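Side-chain contact in angiotensin-converting enzyme (Anopheles gambiae, PDB 6S1Y), which is a zinc metallopeptidase of the angiotensin-converting enzyme family that probably cleaves short peptides near their C-terminal end: residues A[498-501]-A[502-506]. Sequence-based numbering, arbitrary orientation.
Sequences FVSY and VIQFQ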
loop_
_atom_site.group_PDB
_atom_site.type_symbol
_atom_site.label_atom_id
_atom_site.label_comp_id
_atom_site.label_asym_id
_atom_site.label_seq_id
_atom_site.Cartn_x
_atom_site.Cartn_y
_atom_site.Cartn_z
ATOM N N PHE A 498 2.031 4.741 4.369
ATOM C CA PHE A 498 2.663 5.198 5.599
ATOM C C PHE A 498 1.615 5.501 6.668
ATOM O O PHE A 498 1.712 5.042 7.816
ATOM C CB PHE A 498 3.519 6.446 5.310
ATOM C CG PHE A 498 4.269 6.954 6.510
ATOM C CD1 PHE A 498 3.645 7.761 7.451
ATOM C CD2 PHE A 498 5.598 6.613 6.709
ATOM C CE1 PHE A 498 4.344 8.225 8.566
ATOM C CE2 PHE A 498 6.297 7.069 7.812
ATOM C CZ PHE A 498 5.658 7.876 8.748
ATOM N N VAL A 499 0.602 6.282 6.308
ATOM C CA VAL A 499 -0.452 6.615 7.261
ATOM C C VAL A 499 -1.144 5.350 7.742
ATOM O O VAL A 499 -1.355 5.153 8.946
ATOM C CB VAL A 499 -1.439 7.607 6.619
ATOM C CG1 VAL A 499 -2.587 7.916 7.545
ATOM C CG2 VAL A 499 -0.724 8.886 6.289
ATOM N N SER A 500 -1.489 4.458 6.809
ATOM C CA SER A 500 -2.094 3.184 7.181
ATOM C C SER A 500 -1.268 2.429 8.213
ATOM O O SER A 500 -1.806 1.863 9.166
ATOM C CB SER A 500 -2.260 2.307 5.945
ATOM O OG SER A 500 -2.619 1.001 6.352
ATOM N N TYR A 501 0.042 2.336 7.995
ATOM C CA TYR A 501 0.869 1.520 8.879
ATOM C C TYR A 501 0.976 2.124 10.275
ATOM O O TYR A 501 1.184 1.381 11.239
ATOM C CB TYR A 501 2.242 1.285 8.244
ATOM C CG TYR A 501 2.264 0.014 7.420
ATOM C CD1 TYR A 501 1.456 -0.121 6.298
ATOM C CD2 TYR A 501 3.062 -1.065 7.783
ATOM C CE1 TYR A 501 1.443 -1.286 5.547
ATOM C CE2 TYR A 501 3.054 -2.253 7.023
ATOM C CZ TYR A 501 2.231 -2.348 5.921
ATOM O OH TYR A 501 2.213 -3.491 5.175
ATOM N N VAL A 502 0.768 3.429 10.421
ATOM C CA VAL A 502 0.628 4.020 11.748
ATOM C C VAL A 502 -0.778 3.783 12.316
ATOM O O VAL A 502 -0.944 3.197 13.393
ATOM C CB VAL A 502 0.943 5.524 11.703
ATOM C CG1 VAL A 502 0.752 6.128 13.108
ATOM C CG2 VAL A 502 2.337 5.785 11.165
ATOM N N ILE A 503 -1.813 4.265 11.617
ATOM C CA ILE A 503 -3.140 4.285 12.240
ATOM C C ILE A 503 -3.715 2.891 12.375
ATOM O O ILE A 503 -4.550 2.648 13.254
ATOM C CB ILE A 503 -4.150 5.175 11.475
ATOM C CG1 ILE A 503 -4.511 4.568 10.123
ATOM C CG2 ILE A 503 -3.592 6.559 11.314
ATOM C CD1 ILE A 503 -5.406 5.462 9.302
ATOM N N GLN A 504 -3.307 1.951 11.523
ATOM C CA GLN A 504 -3.875 0.619 11.664
ATOM C C GLN A 504 -3.614 0.052 13.055
ATOM O O GLN A 504 -4.387 -0.794 13.536
ATOM C CB GLN A 504 -3.355 -0.334 10.589
ATOM C CG GLN A 504 -1.915 -0.812 10.752
ATOM C CD GLN A 504 -1.468 -1.690 9.560
ATOM O OE1 GLN A 504 -1.129 -2.846 9.728
ATOM N NE2 GLN A 504 -1.482 -1.117 8.366
ATOM N N PHE A 505 -2.542 0.481 13.729
ATOM C CA PHE A 505 -2.321 -0.028 15.083
ATOM C C PHE A 505 -3.210 0.694 16.091
ATOM O O PHE A 505 -3.574 0.118 17.124
ATOM C CB PHE A 505 -0.830 0.075 15.456
ATOM C CG PHE A 505 0.048 -0.856 14.646
ATOM C CD1 PHE A 505 0.587 -0.454 13.428
ATOM C CD2 PHE A 505 0.303 -2.140 15.085
ATOM C CE1 PHE A 505 1.372 -1.329 12.674
ATOM C CE2 PHE A 505 1.080 -3.016 14.329
ATOM C CZ PHE A 505 1.604 -2.608 13.129
ATOM N N GLN A 506 -3.573 1.951 15.806
ATOM C CA GLN A 506 -4.597 2.625 16.602
ATOM C C GLN A 506 -5.949 1.933 16.450
ATOM O O GLN A 506 -6.641 1.691 17.439
ATOM C CB GLN A 506 -4.678 4.093 16.192
ATOM C CG GLN A 506 -3.378 4.848 16.420
ATOM C CD GLN A 506 -3.455 6.290 16.035
ATOM O OE1 GLN A 506 -2.916 6.707 14.995
ATOM N NE2 GLN A 506 -4.099 7.090 16.870
#
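Gln504 folds its amide back over the preceding turn of helix 495-514 and meets Ser500 and Tyr501 there. Its CG sits between the backbone N and the carbonyl carbon (chi1 74°), and the chain then runs extended, which brings NE2 beside Ser500. NE2 makes two weak hydrogen bonds: one to Ser500 OG and one to Ser500 O, each 3.1 Å long. Both share one N-H, which fits their being weak. The same carbonyl oxygen accepts the helical bond from Gln504 N at 2.8 Å, so Ser500 O serves both the backbone and the side chain of one residue. With chi1 at 170°, Ser500 OG lies beside its own carbonyl carbon, on the side where the amide arrives. NE2 also lies over one face of the Tyr501 ring, offset toward the rim, with CD1 the nearest ring atom at 3.7 Å. Amide and ring planes are 43° apart, so this is no flat stack.

Two apolar pairs occupy other sides of the helix. Phe498 CE1 reaches Val502 CG2 at 4.1 Å, the two side chains pointing the same way. Val499 CG1 touches the Ile503 CG2 methyl at 4.1 Å. Ile503 N gives Val499 O a nearly straight bond of 2.9 Å. The Phe505 ring turns its edge to Tyr501 O.

Beyond the helix, Asp389 OD2 accepts a hydrogen bond from Gln504 NE2. Asp389 lies on helix 381-395, one turn along from the zinc ligand Glu385. Ser500 packs against Glu385, consistent with a second-shell place at the metal site. Tyr501 meets Phe431 of the ligand pocket.

The Gln504 amide thus ties this buried helix to the one carrying a zinc ligand. The N-H left for Asp389 would partly offset its negative charge, if it is ionised.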